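Local coordinates for aminopeptidase N (Francisella tularensis subsp. tularensis, PDB 5DLL), which is a zinc-dependent M1-family aminopeptidase that releases N-terminal amino acids, preferably alanine, and is probably involved in the breakdown of intracellular peptides, at residues N826-K831 with S862-S867; T808-D813 with E846-S851. One frame throughout, in Å; residues are numbered along the deposited sequence.

Interaction 1 of 2, residues N826-K831 with S862-S867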
ATOM      1  N   ASN A 826       2.910  13.830  14.869  1.00 39.48           N
ATOM      2  CA  ASN A 826       1.893  13.707  15.921  1.00 39.33           C
ATOM      3  C   ASN A 826       1.416  15.035  16.513  1.00 35.94           C
ATOM      4  O   ASN A 826       0.333  15.096  17.096  1.00 35.79           O
ATOM      5  CB  ASN A 826       2.416  12.824  17.067  1.00 40.11           C
ATOM      6  CG  ASN A 826       2.411  11.342  16.723  1.00 40.76           C
ATOM      7  OD1 ASN A 826       1.375  10.775  16.378  1.00 40.06           O
ATOM      8  ND2 ASN A 826       3.566  10.708  16.836  1.00 45.88           N
ATOM      9  N   LEU A 827       2.231  16.080  16.385  1.00 40.55           N
ATOM     10  CA  LEU A 827       1.931  17.396  16.955  1.00 38.36           C
ATOM     11  C   LEU A 827       1.512  18.435  15.914  1.00 36.01           C
ATOM     12  O   LEU A 827       1.092  19.531  16.278  1.00 33.16           O
ATOM     13  CB  LEU A 827       3.161  17.914  17.713  1.00 34.42           C
ATOM     14  CG  LEU A 827       3.508  17.154  18.996  1.00 35.20           C
ATOM     15  CD1 LEU A 827       4.955  17.404  19.390  1.00 36.94           C
ATOM     16  CD2 LEU A 827       2.565  17.534  20.131  1.00 33.29           C
ATOM     17  N   MET A 828       1.597  18.084  14.630  1.00 39.68           N
ATOM     18  CA  MET A 828       1.477  19.062  13.543  1.00 46.51           C
ATOM     19  C   MET A 828       0.051  19.227  12.996  1.00 49.96           C
ATOM     20  O   MET A 828      -0.155  19.958  12.028  1.00 52.95           O
ATOM     21  CB  MET A 828       2.441  18.691  12.408  1.00 51.50           C
ATOM     22  CG  MET A 828       3.850  18.368  12.898  1.00 56.62           C
ATOM     23  SD  MET A 828       5.160  18.272  11.656  1.00 65.41           S
ATOM     24  CE  MET A 828       4.305  17.551  10.253  1.00 74.19           C
ATOM     25  N   SER A 829      -0.925  18.567  13.622  1.00 57.71           N
ATOM     26  CA  SER A 829      -2.339  18.698  13.237  1.00 56.63           C
ATOM     27  C   SER A 829      -3.085  19.821  13.981  1.00 50.77           C
ATOM     28  O   SER A 829      -4.275  20.021  13.764  1.00 50.00           O
ATOM     29  CB  SER A 829      -3.064  17.373  13.474  1.00 53.27           C
ATOM     30  OG  SER A 829      -2.464  16.337  12.725  1.00 58.13           O
ATOM     31  N   TRP A 830      -2.376  20.548  14.840  1.00 53.72           N
ATOM     32  CA  TRP A 830      -2.945  21.606  15.696  1.00 49.19           C
ATOM     33  C   TRP A 830      -4.041  22.517  15.082  1.00 49.23           C
ATOM     34  O   TRP A 830      -4.890  23.031  15.813  1.00 45.08           O
ATOM     35  CB  TRP A 830      -1.801  22.469  16.258  1.00 44.34           C
ATOM     36  CG  TRP A 830      -1.002  23.180  15.202  1.00 42.59           C
ATOM     37  CD1 TRP A 830       0.158  22.754  14.619  1.00 38.88           C
ATOM     38  CD2 TRP A 830      -1.309  24.445  14.602  1.00 44.96           C
ATOM     39  NE1 TRP A 830       0.591  23.677  13.694  1.00 39.56           N
ATOM     40  CE2 TRP A 830      -0.295  24.724  13.663  1.00 44.99           C
ATOM     41  CE3 TRP A 830      -2.347  25.370  14.768  1.00 42.94           C
ATOM     42  CZ2 TRP A 830      -0.289  25.894  12.897  1.00 47.82           C
ATOM     43  CZ3 TRP A 830      -2.340  26.526  14.004  1.00 44.99           C
ATOM     44  CH2 TRP A 830      -1.318  26.779  13.083  1.00 47.27           C
ATOM     45  N   LYS A 831      -4.016  22.731  13.765  1.00 46.07           N
ATOM     46  CA  LYS A 831      -5.084  23.482  13.082  1.00 50.85           C
ATOM     47  C   LYS A 831      -6.482  22.875  13.264  1.00 53.00           C
ATOM     48  O   LYS A 831      -7.476  23.599  13.295  1.00 59.82           O
ATOM     49  CB  LYS A 831      -4.801  23.596  11.581  1.00 51.41           C
ATOM     50  CG  LYS A 831      -3.801  24.673  11.212  1.00 58.65           C
ATOM     51  CD  LYS A 831      -3.786  24.912   9.712  1.00 63.05           C
ATOM     52  CE  LYS A 831      -3.012  26.169   9.358  1.00 67.90           C
ATOM     53  NZ  LYS A 831      -3.152  26.505   7.916  1.00 74.21           N
ATOM     54  N   SER A 862       9.236  24.063  12.226  1.00 52.33           N
ATOM     55  CA  SER A 862       9.059  25.467  11.865  1.00 51.78           C
ATOM     56  C   SER A 862       7.962  25.622  10.817  1.00 50.82           C
ATOM     57  O   SER A 862       7.123  26.518  10.919  1.00 51.87           O
ATOM     58  CB  SER A 862      10.373  26.059  11.342  1.00 51.02           C
ATOM     59  OG  SER A 862      11.358  26.098  12.363  1.00 52.07           O
ATOM     60  N   LYS A 863       7.966  24.730   9.829  1.00 52.51           N
ATOM     61  CA  LYS A 863       7.040  24.803   8.697  1.00 57.69           C
ATOM     62  C   LYS A 863       5.563  24.668   9.100  1.00 54.92           C
ATOM     63  O   LYS A 863       4.717  25.405   8.590  1.00 58.26           O
ATOM     64  CB  LYS A 863       7.395  23.750   7.643  1.00 59.59           C
ATOM     65  CG  LYS A 863       6.886  24.088   6.254  1.00 66.80           C
ATOM     66  CD  LYS A 863       6.987  22.897   5.320  1.00 67.90           C
ATOM     67  CE  LYS A 863       6.390  23.222   3.963  1.00 71.75           C
ATOM     68  NZ  LYS A 863       6.258  22.000   3.125  1.00 79.39           N
ATOM     69  N   SER A 864       5.253  23.740  10.006  1.00 57.02           N
ATOM     70  CA  SER A 864       3.868  23.572  10.480  1.00 53.23           C
ATOM     71  C   SER A 864       3.447  24.669  11.463  1.00 51.67           C
ATOM     72  O   SER A 864       2.260  24.945  11.591  1.00 61.59           O
ATOM     73  CB  SER A 864       3.639  22.191  11.108  1.00 50.38           C
ATOM     74  OG  SER A 864       3.891  22.203  12.500  1.00 46.25           O
ATOM     75  N   LEU A 865       4.403  25.281  12.160  1.00 48.60           N
ATOM     76  CA  LEU A 865       4.100  26.422  13.031  1.00 47.55           C
ATOM     77  C   LEU A 865       3.752  27.675  12.228  1.00 51.84           C
ATOM     78  O   LEU A 865       2.899  28.462  12.647  1.00 57.44           O
ATOM     79  CB  LEU A 865       5.264  26.724  13.985  1.00 44.75           C
ATOM     80  CG  LEU A 865       5.395  25.823  15.219  1.00 42.78           C
ATOM     81  CD1 LEU A 865       6.725  26.062  15.925  1.00 37.32           C
ATOM     82  CD2 LEU A 865       4.225  26.031  16.177  1.00 43.73           C
ATOM     83  N   GLU A 866       4.408  27.857  11.084  1.00 62.51           N
ATOM     84  CA  GLU A 866       4.173  29.034  10.237  1.00 76.49           C
ATOM     85  C   GLU A 866       3.016  28.844   9.253  1.00 78.23           C
ATOM     86  O   GLU A 866       2.500  29.823   8.711  1.00 85.83           O
ATOM     87  CB  GLU A 866       5.449  29.430   9.477  1.00 86.37           C
ATOM     88  CG  GLU A 866       5.837  28.514   8.319  1.00104.38           C
ATOM     89  CD  GLU A 866       6.996  29.051   7.492  1.00115.90           C
ATOM     90  OE1 GLU A 866       7.715  29.959   7.967  1.00119.10           O
ATOM     91  OE2 GLU A 866       7.192  28.560   6.359  1.00100.92           O
ATOM     92  N   SER A 867       2.617  27.594   9.020  1.00 76.48           N
ATOM     93  CA  SER A 867       1.566  27.284   8.048  1.00 80.17           C
ATOM     94  C   SER A 867       0.255  28.010   8.354  1.00 86.76           C
ATOM     95  O   SER A 867      -0.448  28.441   7.441  1.00 81.92           O
ATOM     96  CB  SER A 867       1.321  25.774   7.998  1.00 72.62           C
ATOM     97  OG  SER A 867       0.857  25.294   9.249  1.00 65.40           O
ATOM     98  OXT SER A 867      -0.135  28.183   9.511  1.00 93.34           O
TER
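Trp830 and Ser864 make the main polar link of this contact. Trp830 NE1 donates to Ser864 O at 3.0 Å. The bond is bent, with an N-H...O angle of 131°. The carbonyl oxygen lies in the plane of the ring, at its edge, while NE1 stands above the plane of the carbonyl group. Trp830 CG sits between the backbone N and the carbonyl carbon (chi1 62°), which brings NE1 to this oxygen. A second donor, Ser867 OG, reaches Ser864 O from the opposite face at 2.8 Å. Two bonds therefore grip this oxygen in the last turn of the helix.

The charged part is looser. Lys831 runs out as an extended chain toward the C-terminal carboxylate of Ser867. Lys831 NZ makes a weak hydrogen bond to Ser867 O at 3.4 Å. The salt bridge from Lys831 NZ to Ser867 OXT is long, at 3.8 Å. On the way, Lys831 CG lies 3.6 Å above one face of the Trp830 ring, offset toward the rim.

Van der Waals touches add to this. Met828 CB touches Ser864 OG at 3.8 Å. Trp830 CZ2 lies 3.9 Å from Ser867 OG, which approaches the ring obliquely.

The loop between helices 817-824 and 835-849 is thus joined to the end of helix 855-866. Helix 835-849 lies against both sides: Leu845 touches Trp830 and Ser864, and Lys842 makes a cation-pi contact with the indole.

Interaction 2 of 2, residues T808-D813 with E846-S851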
ATOM      1  N   THR A 808      10.252  13.210  23.779  1.00 46.34           N
ATOM      2  CA  THR A 808      10.732  12.037  23.057  1.00 51.47           C
ATOM      3  C   THR A 808      11.322  12.409  21.697  1.00 48.01           C
ATOM      4  O   THR A 808      12.338  11.851  21.292  1.00 49.65           O
ATOM      5  CB  THR A 808       9.616  10.992  22.883  1.00 51.45           C
ATOM      6  OG1 THR A 808       8.409  11.655  22.510  1.00 57.80           O
ATOM      7  CG2 THR A 808       9.384  10.235  24.186  1.00 50.28           C
ATOM      8  N   VAL A 809      10.701  13.363  21.010  1.00 47.14           N
ATOM      9  CA  VAL A 809      11.225  13.864  19.737  1.00 47.09           C
ATOM     10  C   VAL A 809      12.663  14.360  19.880  1.00 51.01           C
ATOM     11  O   VAL A 809      13.500  14.101  19.018  1.00 52.53           O
ATOM     12  CB  VAL A 809      10.349  15.002  19.167  1.00 45.22           C
ATOM     13  CG1 VAL A 809      11.061  15.717  18.022  1.00 46.80           C
ATOM     14  CG2 VAL A 809       9.006  14.454  18.699  1.00 46.64           C
ATOM     15  N   LEU A 810      12.939  15.074  20.968  1.00 50.03           N
ATOM     16  CA  LEU A 810      14.279  15.594  21.225  1.00 51.70           C
ATOM     17  C   LEU A 810      15.275  14.493  21.596  1.00 52.36           C
ATOM     18  O   LEU A 810      16.455  14.590  21.259  1.00 53.40           O
ATOM     19  CB  LEU A 810      14.234  16.669  22.317  1.00 52.52           C
ATOM     20  CG  LEU A 810      13.486  17.948  21.913  1.00 52.42           C
ATOM     21  CD1 LEU A 810      13.283  18.858  23.119  1.00 53.42           C
ATOM     22  CD2 LEU A 810      14.208  18.680  20.786  1.00 48.23           C
ATOM     23  N   ALA A 811      14.803  13.456  22.289  1.00 49.57           N
ATOM     24  CA  ALA A 811      15.644  12.311  22.646  1.00 51.91           C
ATOM     25  C   ALA A 811      15.949  11.440  21.419  1.00 56.94           C
ATOM     26  O   ALA A 811      17.082  10.987  21.227  1.00 56.91           O
ATOM     27  CB  ALA A 811      14.969  11.486  23.729  1.00 50.04           C
ATOM     28  N   LEU A 812      14.926  11.208  20.599  1.00 55.23           N
ATOM     29  CA  LEU A 812      15.080  10.482  19.339  1.00 57.36           C
ATOM     30  C   LEU A 812      16.019  11.201  18.367  1.00 54.97           C
ATOM     31  O   LEU A 812      16.810  10.568  17.670  1.00 51.23           O
ATOM     32  CB  LEU A 812      13.718  10.298  18.664  1.00 52.87           C
ATOM     33  CG  LEU A 812      12.702   9.407  19.372  1.00 52.82           C
ATOM     34  CD1 LEU A 812      11.368   9.476  18.645  1.00 52.97           C
ATOM     35  CD2 LEU A 812      13.204   7.976  19.468  1.00 54.46           C
ATOM     36  N   ASP A 813      15.918  12.527  18.331  1.00 55.80           N
ATOM     37  CA  ASP A 813      16.710  13.352  17.418  1.00 58.46           C
ATOM     38  C   ASP A 813      18.226  13.196  17.613  1.00 61.65           C
ATOM     39  O   ASP A 813      19.004  13.479  16.705  1.00 58.60           O
ATOM     40  CB  ASP A 813      16.314  14.822  17.578  1.00 53.86           C
ATOM     41  CG  ASP A 813      16.878  15.700  16.488  1.00 57.33           C
ATOM     42  OD1 ASP A 813      16.625  15.407  15.302  1.00 55.00           O
ATOM     43  OD2 ASP A 813      17.570  16.688  16.820  1.00 66.51           O
ATOM     44  N   GLU A 846       6.940  24.515  19.535  1.00 51.65           N
ATOM     45  CA  GLU A 846       7.873  25.606  19.840  1.00 53.25           C
ATOM     46  C   GLU A 846       8.952  25.180  20.845  1.00 45.97           C
ATOM     47  O   GLU A 846      10.057  25.712  20.825  1.00 57.17           O
ATOM     48  CB  GLU A 846       7.119  26.852  20.333  1.00 55.36           C
ATOM     49  CG  GLU A 846       6.529  27.694  19.206  1.00 58.97           C
ATOM     50  CD  GLU A 846       5.414  28.625  19.659  1.00 78.90           C
ATOM     51  OE1 GLU A 846       5.280  28.872  20.878  1.00 93.39           O
ATOM     52  OE2 GLU A 846       4.664  29.118  18.788  1.00 84.18           O
ATOM     53  N   LYS A 847       8.627  24.224  21.713  1.00 41.40           N
ATOM     54  CA  LYS A 847       9.598  23.662  22.650  1.00 40.50           C
ATOM     55  C   LYS A 847      10.659  22.846  21.911  1.00 43.68           C
ATOM     56  O   LYS A 847      11.838  22.880  22.264  1.00 66.59           O
ATOM     57  CB  LYS A 847       8.885  22.796  23.694  1.00 41.18           C
ATOM     58  CG  LYS A 847       9.698  22.477  24.940  1.00 42.45           C
ATOM     59  CD  LYS A 847      10.347  21.109  24.854  1.00 50.02           C
ATOM     60  CE  LYS A 847      11.147  20.792  26.108  1.00 58.30           C
ATOM     61  NZ  LYS A 847      10.292  20.692  27.320  1.00 56.51           N
ATOM     62  N   ILE A 848      10.237  22.119  20.885  1.00 39.54           N
ATOM     63  CA  ILE A 848      11.156  21.365  20.027  1.00 45.77           C
ATOM     64  C   ILE A 848      12.069  22.330  19.252  1.00 45.39           C
ATOM     65  O   ILE A 848      13.288  22.165  19.229  1.00 45.81           O
ATOM     66  CB  ILE A 848      10.373  20.444  19.050  1.00 45.45           C
ATOM     67  CG1 ILE A 848       9.674  19.314  19.824  1.00 47.00           C
ATOM     68  CG2 ILE A 848      11.289  19.853  17.981  1.00 42.81           C
ATOM     69  CD1 ILE A 848       8.491  18.700  19.100  1.00 46.37           C
ATOM     70  N   LYS A 849      11.457  23.332  18.628  1.00 45.96           N
ATOM     71  CA  LYS A 849      12.167  24.370  17.868  1.00 43.84           C
ATOM     72  C   LYS A 849      13.220  25.107  18.716  1.00 45.55           C
ATOM     73  O   LYS A 849      14.315  25.410  18.236  1.00 44.14           O
ATOM     74  CB  LYS A 849      11.131  25.356  17.304  1.00 42.30           C
ATOM     75  CG  LYS A 849      11.664  26.624  16.657  1.00 47.96           C
ATOM     76  CD  LYS A 849      10.506  27.507  16.209  1.00 54.52           C
ATOM     77  CE  LYS A 849      10.896  28.970  16.089  1.00 57.11           C
ATOM     78  NZ  LYS A 849      11.897  29.192  15.013  1.00 67.61           N
ATOM     79  N   ALA A 850      12.886  25.369  19.978  1.00 43.01           N
ATOM     80  CA  ALA A 850      13.722  26.177  20.863  1.00 39.80           C
ATOM     81  C   ALA A 850      14.816  25.384  21.592  1.00 44.05           C
ATOM     82  O   ALA A 850      15.618  25.976  22.313  1.00 51.21           O
ATOM     83  CB  ALA A 850      12.845  26.902  21.873  1.00 37.98           C
ATOM     84  N   SER A 851      14.855  24.064  21.415  1.00 43.54           N
ATOM     85  CA  SER A 851      15.871  23.223  22.068  1.00 42.83           C
ATOM     86  C   SER A 851      17.036  22.836  21.142  1.00 41.89           C
ATOM     87  O   SER A 851      17.761  21.881  21.420  1.00 37.77           O
ATOM     88  CB  SER A 851      15.215  21.967  22.645  1.00 40.83           C
ATOM     89  OG  SER A 851      14.389  22.308  23.745  1.00 47.49           O
TER
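This is an apolar helix-to-helix contact in the C-terminal helical domain, whose sequence family is described as ARM repeats. It joins helix 800-815 to the C-terminal end of helix 835-849 and the turn that follows.

Leu810 is the main projecting side chain. Leu810 CD1 meets Ser851 OG at 3.7 Å and lies 4.1 Å from Lys847 CD. Leu810 CD2 lies between Ile848 and Ser851, 3.9 Å from the backbone O of Ile848.

Val809 and Ile848 form the second, more buried part. Val809 CG1 is 4.1 Å from Ile848 CD1, and the two side chains cross at about a right angle. With CG1 of Val809 opposite its backbone N (chi1 167°), this methyl reaches both CG2 and CD1 of Ile848.

Ser851 turns its hydroxyl back to its own segment. Ser851 OG donates to Lys847 O at 3.0 Å, almost in line with the carbonyl bond (C=O...O angle 162°). This bond holds OG beside CD1 of Leu810. Ile848 also touches Val857 of helix 855-866 and Leu827 of a loop.

The contacts across the two segments are van der Waals, mostly carbon on carbon, with the hydroxyl of Ser851 and the backbone O of Ile848 also touching Leu810. The hydroxyl is paired within its own segment, so its oxygen can lie against a leucine methyl group with its hydrogen-bonding need at least partly met.

In the fold
Interactions 1 and 2 are neighbours in the C-terminal helical domain, with centres about 14 Å apart. Their segments alternate along the chain: 808-813, 826-831, 846-851, 862-867. They touch directly, for example where Leu827 CD1 packs on Ile848 CD1 at 3.8 Å and Leu865 CD1 on Glu846 CG at 3.7 Å. Helix 835-849 is common to both, since it carries 846-849 of interaction 2 and also lies against interaction 1. Both are away from the zinc site of His309, His313 and Glu332. The side chain of Lys847 comes about 4 Å from a phosphate, probably from the crystallisation liquor.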